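Local coordinates for putative periplasmic protein (Wolinella succinogenes, PDB 3KN3), which is probably a periplasmic solute-binding protein that takes up its ligand, perhaps an oxyanion such as tungstate, in the cleft between two alpha/beta lobes, at residues 84-89 and 199-204; 105-110 and 135-140; 113-118 and 166-171. All coordinates share one frame; numbering follows the deposited sequence.

Interaction 1: 84-89 and 199-204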
loop_
_atom_site.group_PDB
_atom_site.type_symbol
_atom_site.label_atom_id
_atom_site.label_comp_id
_atom_site.label_asym_id
_atom_site.label_seq_id
_atom_site.Cartn_x
_atom_site.Cartn_y
_atom_site.Cartn_z
ATOM N N ASN A 84 6.257 1.710 1.107
ATOM C CA ASN A 84 5.595 1.400 2.365
ATOM C C ASN A 84 5.180 -0.066 2.398
ATOM O O ASN A 84 3.999 -0.384 2.555
ATOM C CB ASN A 84 4.368 2.301 2.527
ATOM C CG ASN A 84 3.733 2.201 3.904
ATOM O OD1 ASN A 84 4.381 1.813 4.887
ATOM N ND2 ASN A 84 2.451 2.581 3.986
ATOM N N ASP A 85 6.163 -0.943 2.236
ATOM C CA ASP A 85 5.937 -2.384 2.208
ATOM C C ASP A 85 5.294 -2.895 3.488
ATOM O O ASP A 85 5.449 -2.299 4.551
ATOM C CB ASP A 85 7.264 -3.121 1.998
ATOM C CG ASP A 85 8.281 -2.819 3.096
ATOM O OD1 ASP A 85 8.375 -1.645 3.524
ATOM O OD2 ASP A 85 8.991 -3.756 3.527
ATOM N N PHE A 86 4.582 -4.011 3.382
ATOM C CA PHE A 86 3.993 -4.662 4.547
ATOM C C PHE A 86 4.986 -5.578 5.283
ATOM O O PHE A 86 5.824 -6.245 4.668
ATOM C CB PHE A 86 2.759 -5.471 4.145
ATOM C CG PHE A 86 1.675 -4.653 3.497
ATOM C CD1 PHE A 86 1.576 -4.576 2.110
ATOM C CD2 PHE A 86 0.744 -3.967 4.272
ATOM C CE1 PHE A 86 0.565 -3.834 1.506
ATOM C CE2 PHE A 86 -0.260 -3.216 3.676
ATOM C CZ PHE A 86 -0.351 -3.149 2.288
ATOM N N VAL A 87 4.865 -5.624 6.605
ATOM C CA VAL A 87 5.700 -6.490 7.414
ATOM C C VAL A 87 4.874 -7.303 8.411
ATOM O O VAL A 87 3.744 -6.952 8.732
ATOM C CB VAL A 87 6.787 -5.689 8.147
ATOM C CG1 VAL A 87 7.734 -5.043 7.127
ATOM C CG2 VAL A 87 6.161 -4.627 9.057
ATOM N N ILE A 88 5.437 -8.410 8.874
ATOM C CA ILE A 88 4.779 -9.234 9.871
ATOM C C ILE A 88 5.438 -8.912 11.208
ATOM O O ILE A 88 6.662 -8.892 11.307
ATOM C CB ILE A 88 4.896 -10.753 9.550
ATOM C CG1 ILE A 88 3.860 -11.185 8.513
ATOM C CG2 ILE A 88 4.632 -11.573 10.786
ATOM C CD1 ILE A 88 4.070 -10.640 7.173
ATOM N N ILE A 89 4.630 -8.630 12.224
ATOM C CA ILE A 89 5.159 -8.247 13.531
ATOM C C ILE A 89 4.600 -9.117 14.651
ATOM O O ILE A 89 3.563 -9.764 14.494
ATOM C CB ILE A 89 4.884 -6.766 13.854
ATOM C CG1 ILE A 89 3.394 -6.527 14.092
ATOM C CG2 ILE A 89 5.400 -5.874 12.733
ATOM C CD1 ILE A 89 3.065 -5.098 14.515
ATOM N N LEU A 199 4.996 -9.250 -0.042
ATOM C CA LEU A 199 4.719 -8.227 0.971
ATOM C C LEU A 199 4.907 -6.792 0.456
ATOM O O LEU A 199 4.741 -5.821 1.195
ATOM C CB LEU A 199 5.591 -8.452 2.206
ATOM C CG LEU A 199 5.193 -9.713 3.000
ATOM C CD1 LEU A 199 6.126 -9.945 4.173
ATOM C CD2 LEU A 199 3.732 -9.626 3.456
ATOM N N LYS A 200 5.254 -6.656 -0.813
ATOM C CA LYS A 200 5.493 -5.337 -1.364
ATOM C C LYS A 200 4.195 -4.564 -1.584
ATOM O O LYS A 200 3.154 -5.135 -1.906
ATOM C CB LYS A 200 6.359 -5.422 -2.626
ATOM C CG LYS A 200 7.816 -5.032 -2.357
ATOM C CD LYS A 200 8.816 -6.132 -2.661
ATOM C CE LYS A 200 9.327 -6.029 -4.099
ATOM N NZ LYS A 200 10.791 -6.348 -4.251
ATOM N N ASN A 201 4.273 -3.259 -1.368
ATOM C CA ASN A 201 3.117 -2.368 -1.432
ATOM C C ASN A 201 3.196 -1.427 -2.638
ATOM O O ASN A 201 4.196 -0.735 -2.829
ATOM C CB ASN A 201 3.050 -1.528 -0.156
ATOM C CG ASN A 201 1.671 -0.906 0.072
ATOM O OD1 ASN A 201 0.688 -1.283 -0.575
ATOM N ND2 ASN A 201 1.592 0.033 1.014
ATOM N N PHE A 202 2.140 -1.385 -3.443
ATOM C CA PHE A 202 2.143 -0.513 -4.612
ATOM C C PHE A 202 0.973 0.457 -4.672
ATOM O O PHE A 202 -0.178 0.091 -4.399
ATOM C CB PHE A 202 2.148 -1.329 -5.897
ATOM C CG PHE A 202 3.299 -2.267 -6.008
ATOM C CD1 PHE A 202 4.471 -1.870 -6.629
ATOM C CD2 PHE A 202 3.210 -3.549 -5.499
ATOM C CE1 PHE A 202 5.533 -2.730 -6.742
ATOM C CE2 PHE A 202 4.275 -4.412 -5.607
ATOM C CZ PHE A 202 5.437 -4.007 -6.232
ATOM N N TYR A 203 1.291 1.687 -5.068
ATOM C CA TYR A 203 0.301 2.688 -5.412
ATOM C C TYR A 203 0.371 2.948 -6.928
ATOM O O TYR A 203 1.450 3.108 -7.492
ATOM C CB TYR A 203 0.557 3.963 -4.616
ATOM C CG TYR A 203 0.586 3.770 -3.104
ATOM C CD1 TYR A 203 -0.523 4.083 -2.315
ATOM C CD2 TYR A 203 1.723 3.285 -2.470
ATOM C CE1 TYR A 203 -0.490 3.920 -0.946
ATOM C CE2 TYR A 203 1.761 3.106 -1.109
ATOM C CZ TYR A 203 0.657 3.424 -0.349
ATOM O OH TYR A 203 0.708 3.237 1.009
ATOM N N SER A 204 -0.780 2.978 -7.584
ATOM C CA SER A 204 -0.824 3.066 -9.034
ATOM C C SER A 204 -1.168 4.450 -9.543
ATOM O O SER A 204 -2.128 5.060 -9.077
ATOM C CB SER A 204 -1.852 2.087 -9.583
ATOM O OG SER A 204 -1.483 0.763 -9.286
#
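Asn201 turns its amide away from its own main-chain N (chi1 -162°) and Phe86 sets CG beside its own, which brings the amide and the ring together, their planes 47° apart. Asn201 OD1 stands 3.3 Å from Phe86 CE1, obliquely to the ring. The other end of the amide donates from ND2 to the carbonyl O of Asn84 at 2.9 Å, above the carbonyl plane and bent to 144° at the hydrogen. Two residues on, Phe86 N donates to Leu199 O at 2.8 Å. Beyond this pair Leu199 CD1 packs on Ile88 CD1 at 3.7 Å, the two side chains crossing at about a right angle. The segments run roughly antiparallel, and both belong to the connection between the two lobes of the periplasmic binding protein fold, where strands 86-90 and 202-208 enter different sheets. Asn201 and Tyr203 are glutathione-binding residues, as is His61, which bonds Asn201 OD1 through NE2 and stacks on Tyr203. The amide of Asn201 is therefore gripped at both ends, by a backbone carbonyl and by a histidine, which fixes its rotation and ties a ligand-binding side chain to the crossing between lobes.

Interaction 2: 105-110 and 135-140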
loop_
_atom_site.group_PDB
_atom_site.type_symbol
_atom_site.label_atom_id
_atom_site.label_comp_id
_atom_site.label_asym_id
_atom_site.label_seq_id
_atom_site.Cartn_x
_atom_site.Cartn_y
_atom_site.Cartn_z
ATOM N N GLU A 105 6.387 -19.995 3.932
ATOM C CA GLU A 105 6.885 -20.976 4.902
ATOM C C GLU A 105 6.480 -20.612 6.322
ATOM O O GLU A 105 6.110 -21.484 7.106
ATOM C CB GLU A 105 8.414 -21.135 4.828
ATOM C CG GLU A 105 8.907 -21.847 3.562
ATOM C CD GLU A 105 10.429 -21.788 3.375
ATOM O OE1 GLU A 105 11.066 -20.770 3.721
ATOM O OE2 GLU A 105 10.989 -22.775 2.878
ATOM N N ALA A 106 6.563 -19.322 6.642
ATOM C CA ALA A 106 6.169 -18.832 7.950
ATOM C C ALA A 106 4.669 -19.027 8.202
ATOM O O ALA A 106 4.282 -19.506 9.258
ATOM C CB ALA A 106 6.543 -17.387 8.099
ATOM N N PHE A 107 3.833 -18.658 7.237
ATOM C CA PHE A 107 2.399 -18.844 7.395
ATOM C C PHE A 107 2.010 -20.315 7.582
ATOM O O PHE A 107 1.186 -20.630 8.441
ATOM C CB PHE A 107 1.610 -18.203 6.253
ATOM C CG PHE A 107 1.415 -16.725 6.412
ATOM C CD1 PHE A 107 2.323 -15.969 7.146
ATOM C CD2 PHE A 107 0.346 -16.082 5.804
ATOM C CE1 PHE A 107 2.160 -14.616 7.282
ATOM C CE2 PHE A 107 0.182 -14.713 5.917
ATOM C CZ PHE A 107 1.077 -13.978 6.674
ATOM N N LYS A 108 2.608 -21.206 6.794
ATOM C CA LYS A 108 2.432 -22.647 6.995
ATOM C C LYS A 108 2.783 -23.041 8.421
ATOM O O LYS A 108 2.093 -23.850 9.036
ATOM C CB LYS A 108 3.299 -23.443 6.017
ATOM C CG LYS A 108 2.549 -23.934 4.788
ATOM C CD LYS A 108 3.372 -23.803 3.505
ATOM C CE LYS A 108 2.524 -24.116 2.266
ATOM N NZ LYS A 108 3.050 -23.471 1.018
ATOM N N LEU A 109 3.868 -22.467 8.936
ATOM C CA LEU A 109 4.324 -22.766 10.278
ATOM C C LEU A 109 3.322 -22.258 11.307
ATOM O O LEU A 109 3.024 -22.928 12.285
ATOM C CB LEU A 109 5.691 -22.125 10.533
ATOM C CG LEU A 109 6.336 -22.537 11.863
ATOM C CD1 LEU A 109 6.381 -24.060 11.969
ATOM C CD2 LEU A 109 7.736 -21.929 12.017
ATOM N N ILE A 110 2.832 -21.051 11.075
ATOM C CA ILE A 110 1.821 -20.435 11.908
ATOM C C ILE A 110 0.599 -21.340 12.001
ATOM O O ILE A 110 0.081 -21.591 13.087
ATOM C CB ILE A 110 1.426 -19.050 11.351
ATOM C CG1 ILE A 110 2.512 -18.027 11.675
ATOM C CG2 ILE A 110 0.112 -18.589 11.917
ATOM C CD1 ILE A 110 2.408 -16.740 10.877
ATOM N N LYS A 135 -3.929 -16.578 0.879
ATOM C CA LYS A 135 -4.324 -17.282 -0.329
ATOM C C LYS A 135 -3.098 -17.798 -1.088
ATOM O O LYS A 135 -3.045 -18.967 -1.463
ATOM C CB LYS A 135 -5.140 -16.337 -1.209
ATOM C CG LYS A 135 -6.087 -17.004 -2.161
ATOM C CD LYS A 135 -7.345 -16.159 -2.275
ATOM C CE LYS A 135 -7.013 -14.670 -2.417
ATOM N NZ LYS A 135 -8.243 -13.812 -2.388
ATOM N N GLU A 136 -2.110 -16.924 -1.292
ATOM C CA GLU A 136 -0.862 -17.308 -1.950
ATOM C C GLU A 136 -0.104 -18.358 -1.142
ATOM O O GLU A 136 0.529 -19.248 -1.705
ATOM C CB GLU A 136 0.045 -16.095 -2.180
ATOM C CG GLU A 136 -0.472 -15.069 -3.186
ATOM C CD GLU A 136 0.554 -13.968 -3.495
ATOM O OE1 GLU A 136 1.767 -14.282 -3.582
ATOM O OE2 GLU A 136 0.148 -12.790 -3.659
ATOM N N ALA A 137 -0.180 -18.259 0.181
ATOM C CA ALA A 137 0.632 -19.106 1.041
ATOM C C ALA A 137 0.017 -20.477 1.282
ATOM O O ALA A 137 0.722 -21.489 1.259
ATOM C CB ALA A 137 0.907 -18.401 2.377
ATOM N N LEU A 138 -1.289 -20.519 1.528
ATOM C CA LEU A 138 -1.937 -21.787 1.851
ATOM C C LEU A 138 -2.896 -22.237 0.766
ATOM O O LEU A 138 -3.371 -23.367 0.793
ATOM C CB LEU A 138 -2.709 -21.699 3.178
ATOM C CG LEU A 138 -1.984 -21.282 4.453
ATOM C CD1 LEU A 138 -2.915 -21.436 5.643
ATOM C CD2 LEU A 138 -0.723 -22.093 4.650
ATOM N N GLY A 139 -3.211 -21.343 -0.163
ATOM C CA GLY A 139 -4.284 -21.598 -1.108
ATOM C C GLY A 139 -5.678 -21.380 -0.524
ATOM O O GLY A 139 -6.683 -21.651 -1.177
ATOM N N LYS A 140 -5.739 -20.882 0.709
ATOM C CA LYS A 140 -7.014 -20.582 1.359
ATOM C C LYS A 140 -6.831 -19.578 2.495
ATOM O O LYS A 140 -5.757 -19.481 3.093
ATOM C CB LYS A 140 -7.652 -21.847 1.912
ATOM C CG LYS A 140 -6.814 -22.508 2.980
ATOM C CD LYS A 140 -7.645 -23.439 3.828
ATOM C CE LYS A 140 -6.820 -24.029 4.966
ATOM N NZ LYS A 140 -6.243 -22.971 5.844
#
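Phe107 meets Ala137 through its first side-chain carbon, CB to CB at 3.9 Å; the two helices meet here through a methyl and a methylene, while the ring turns off. Its CG lies beside the backbone N (chi1 -81°), which carries the ring onward from this point; its CD2 lies 4.2 Å from Ala137 CB, oblique to the ring. Farther along, the ring meets that of Trp134, with planes at about 35°, and the Phe107 side chain also touches Val133, both on helix 125-138. Helices 103-113 and 125-138 are joined in sequence through strand 117-119 and pack against each other on one side of the five-stranded sheet of their lobe, a layered alpha/beta build expected of the periplasmic binding protein fold. Next in line, Lys108 spans the outer margin of the interface. Its aliphatic part runs alongside Leu138, the two chains heading opposite ways, CG lying 3.8 Å from Leu138 CD2, and that same methyl is 4.0 Å from Lys108 CA. A bend at chi2 (139°) then leads the chain to the last turn of the other helix, where NZ donates to Ala137 O at 3.1 Å, nearly in line with the carbonyl. The ammonium group thus reaches a main-chain oxygen near the C-terminal end of the helix, where the helix dipole would probably add to the attraction. Just beyond, Gly139 leaves the helix with positive phi, and Lys140 NZ makes a salt bridge with Glu111 OE2 of helix 103-113.

Interaction 3: 113-118 and 166-171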
loop_
_atom_site.group_PDB
_atom_site.type_symbol
_atom_site.label_atom_id
_atom_site.label_comp_id
_atom_site.label_asym_id
_atom_site.label_seq_id
_atom_site.Cartn_x
_atom_site.Cartn_y
_atom_site.Cartn_z
ATOM N N GLU A 113 1.669 -24.793 13.903
ATOM C CA GLU A 113 1.794 -24.614 15.344
ATOM C C GLU A 113 0.593 -23.891 15.945
ATOM O O GLU A 113 0.493 -23.748 17.160
ATOM C CB GLU A 113 3.098 -23.891 15.681
ATOM C CG GLU A 113 4.328 -24.660 15.239
ATOM C CD GLU A 113 5.604 -24.034 15.734
ATOM O OE1 GLU A 113 5.522 -22.961 16.362
ATOM O OE2 GLU A 113 6.688 -24.607 15.499
ATOM N N GLN A 114 -0.320 -23.453 15.083
ATOM C CA GLN A 114 -1.503 -22.686 15.501
ATOM C C GLN A 114 -1.150 -21.472 16.355
ATOM O O GLN A 114 -1.649 -21.339 17.463
ATOM C CB GLN A 114 -2.487 -23.579 16.271
ATOM C CG GLN A 114 -3.105 -24.699 15.446
ATOM C CD GLN A 114 -4.239 -25.406 16.171
ATOM O OE1 GLN A 114 -5.417 -25.222 15.841
ATOM N NE2 GLN A 114 -3.891 -26.216 17.169
ATOM N N VAL A 115 -0.271 -20.602 15.867
ATOM C CA VAL A 115 0.029 -19.376 16.601
ATOM C C VAL A 115 -1.036 -18.310 16.319
ATOM O O VAL A 115 -1.637 -18.265 15.243
ATOM C CB VAL A 115 1.432 -18.811 16.287
ATOM C CG1 VAL A 115 2.461 -19.930 16.285
ATOM C CG2 VAL A 115 1.417 -18.126 14.967
ATOM N N LYS A 116 -1.277 -17.462 17.298
ATOM C CA LYS A 116 -2.329 -16.477 17.173
ATOM C C LYS A 116 -1.990 -15.492 16.064
ATOM O O LYS A 116 -0.909 -14.916 16.034
ATOM C CB LYS A 116 -2.561 -15.753 18.507
ATOM C CG LYS A 116 -3.616 -14.675 18.459
ATOM C CD LYS A 116 -5.041 -15.241 18.444
ATOM C CE LYS A 116 -5.349 -16.173 19.623
ATOM N NZ LYS A 116 -5.151 -15.579 20.982
ATOM N N PHE A 117 -2.928 -15.316 15.146
ATOM C CA PHE A 117 -2.786 -14.326 14.113
ATOM C C PHE A 117 -4.012 -13.422 14.065
ATOM O O PHE A 117 -5.135 -13.889 13.903
ATOM C CB PHE A 117 -2.564 -14.983 12.750
ATOM C CG PHE A 117 -2.281 -13.994 11.672
ATOM C CD1 PHE A 117 -0.983 -13.694 11.319
ATOM C CD2 PHE A 117 -3.316 -13.303 11.058
ATOM C CE1 PHE A 117 -0.722 -12.757 10.337
ATOM C CE2 PHE A 117 -3.058 -12.365 10.084
ATOM C CZ PHE A 117 -1.757 -12.090 9.729
ATOM N N VAL A 118 -3.780 -12.121 14.168
ATOM C CA VAL A 118 -4.861 -11.148 14.179
ATOM C C VAL A 118 -5.053 -10.435 12.844
ATOM O O VAL A 118 -4.178 -9.726 12.369
ATOM C CB VAL A 118 -4.642 -10.094 15.274
ATOM C CG1 VAL A 118 -5.861 -9.156 15.357
ATOM C CG2 VAL A 118 -4.360 -10.781 16.617
ATOM N N LYS A 166 -0.500 -12.002 22.608
ATOM C CA LYS A 166 0.799 -12.654 22.474
ATOM C C LYS A 166 0.932 -13.351 21.115
ATOM O O LYS A 166 1.547 -14.411 21.004
ATOM C CB LYS A 166 1.012 -13.646 23.625
ATOM C CG LYS A 166 0.494 -13.142 24.972
ATOM C CD LYS A 166 1.609 -12.686 25.891
ATOM C CE LYS A 166 2.488 -13.866 26.314
ATOM N NZ LYS A 166 3.598 -13.473 27.235
ATOM N N GLY A 167 0.352 -12.728 20.093
ATOM C CA GLY A 167 0.331 -13.271 18.752
ATOM C C GLY A 167 0.891 -12.331 17.698
ATOM O O GLY A 167 1.616 -11.385 18.010
ATOM N N LEU A 168 0.531 -12.588 16.443
ATOM C CA LEU A 168 1.144 -11.924 15.298
ATOM C C LEU A 168 0.148 -11.114 14.494
ATOM O O LEU A 168 -1.062 -11.363 14.548
ATOM C CB LEU A 168 1.741 -12.974 14.360
ATOM C CG LEU A 168 2.770 -13.924 14.943
ATOM C CD1 LEU A 168 3.141 -14.994 13.935
ATOM C CD2 LEU A 168 3.979 -13.127 15.379
ATOM N N THR A 169 0.659 -10.162 13.721
ATOM C CA THR A 169 -0.179 -9.501 12.734
ATOM C C THR A 169 0.595 -8.921 11.540
ATOM O O THR A 169 1.827 -8.830 11.543
ATOM C CB THR A 169 -1.073 -8.401 13.377
ATOM O OG1 THR A 169 -2.119 -8.042 12.467
ATOM C CG2 THR A 169 -0.243 -7.168 13.722
ATOM N N LEU A 170 -0.154 -8.520 10.518
ATOM C CA LEU A 170 0.417 -7.911 9.332
ATOM C C LEU A 170 0.069 -6.422 9.255
ATOM O O LEU A 170 -1.104 -6.041 9.284
ATOM C CB LEU A 170 -0.101 -8.624 8.097
ATOM C CG LEU A 170 0.345 -8.071 6.750
ATOM C CD1 LEU A 170 0.461 -9.210 5.732
ATOM C CD2 LEU A 170 -0.600 -6.975 6.267
ATOM N N THR A 171 1.087 -5.581 9.145
ATOM C CA THR A 171 0.845 -4.148 9.093
ATOM C C THR A 171 1.763 -3.479 8.091
ATOM O O THR A 171 2.843 -3.980 7.784
ATOM C CB THR A 171 1.054 -3.482 10.460
ATOM O OG1 THR A 171 0.869 -2.072 10.328
ATOM C CG2 THR A 171 2.466 -3.743 10.971
#
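The Phe117 ring carries Leu168 O over one face, 3.9 Å above the plane and offset toward the rim, with Thr169 CA over the same face, 4.1 Å from CE1. Trp134 meets this ring edge-to-face. A chi1 of -174° lays the ring along the neighbouring strand until CZ is 4.2 Å from Leu170 CB. Beneath the side chains the strands pair in parallel: Leu168 N donates to Lys116 O, tilted 31° from the carbonyl plane, and Leu168 O receives Val118 N at 2.8 Å in a nearly straight bond. Both polar backbone atoms of Leu168 thus face this one partner strand. Thr169 OG1 donates to Val118 O at 2.7 Å, in the carbonyl plane, a side-chain bond added to the two backbone ones. At the other end Val115 CG2 touches Leu168 CD1 at 3.7 Å, and Lys116 CB lies 3.8 Å from Gly167 CA. Strand 117-119 sits between 148-150 and 168-172 in the five-stranded sheet, with strand 86-90 next beyond 168-172. Helix 155-164 packs on Val118 and Thr169, while Phe117 and Leu170 lie against helix 125-138, which bears the glutathione-binding Thr126.

How the interactions relate
Interactions 1 and 3 are mostly buried, whereas interaction 2 is part core and part surface, ending in an exposed lysine. Interaction 1 reaches the sheet of interaction 3 through strand 86-90, the neighbour of 168-172, while its other strand, 202-208, belongs to the second lobe's sheet; Val87 N to Thr171 O and Ile89 N to Thr169 O probably join the neighbours. Interaction 2 joins two helices beside the sheet of interaction 3; Phe107 packs on Ile88 of interaction 1 and Phe117 of interaction 3. Two parallel backbone bonds and one threonine hydroxyl bond hold interaction 3, apolar packing with one lysine-to-carbonyl bond holds interaction 2, and interaction 1, at the lobe junction, brings in the ligand-binding polar side chains.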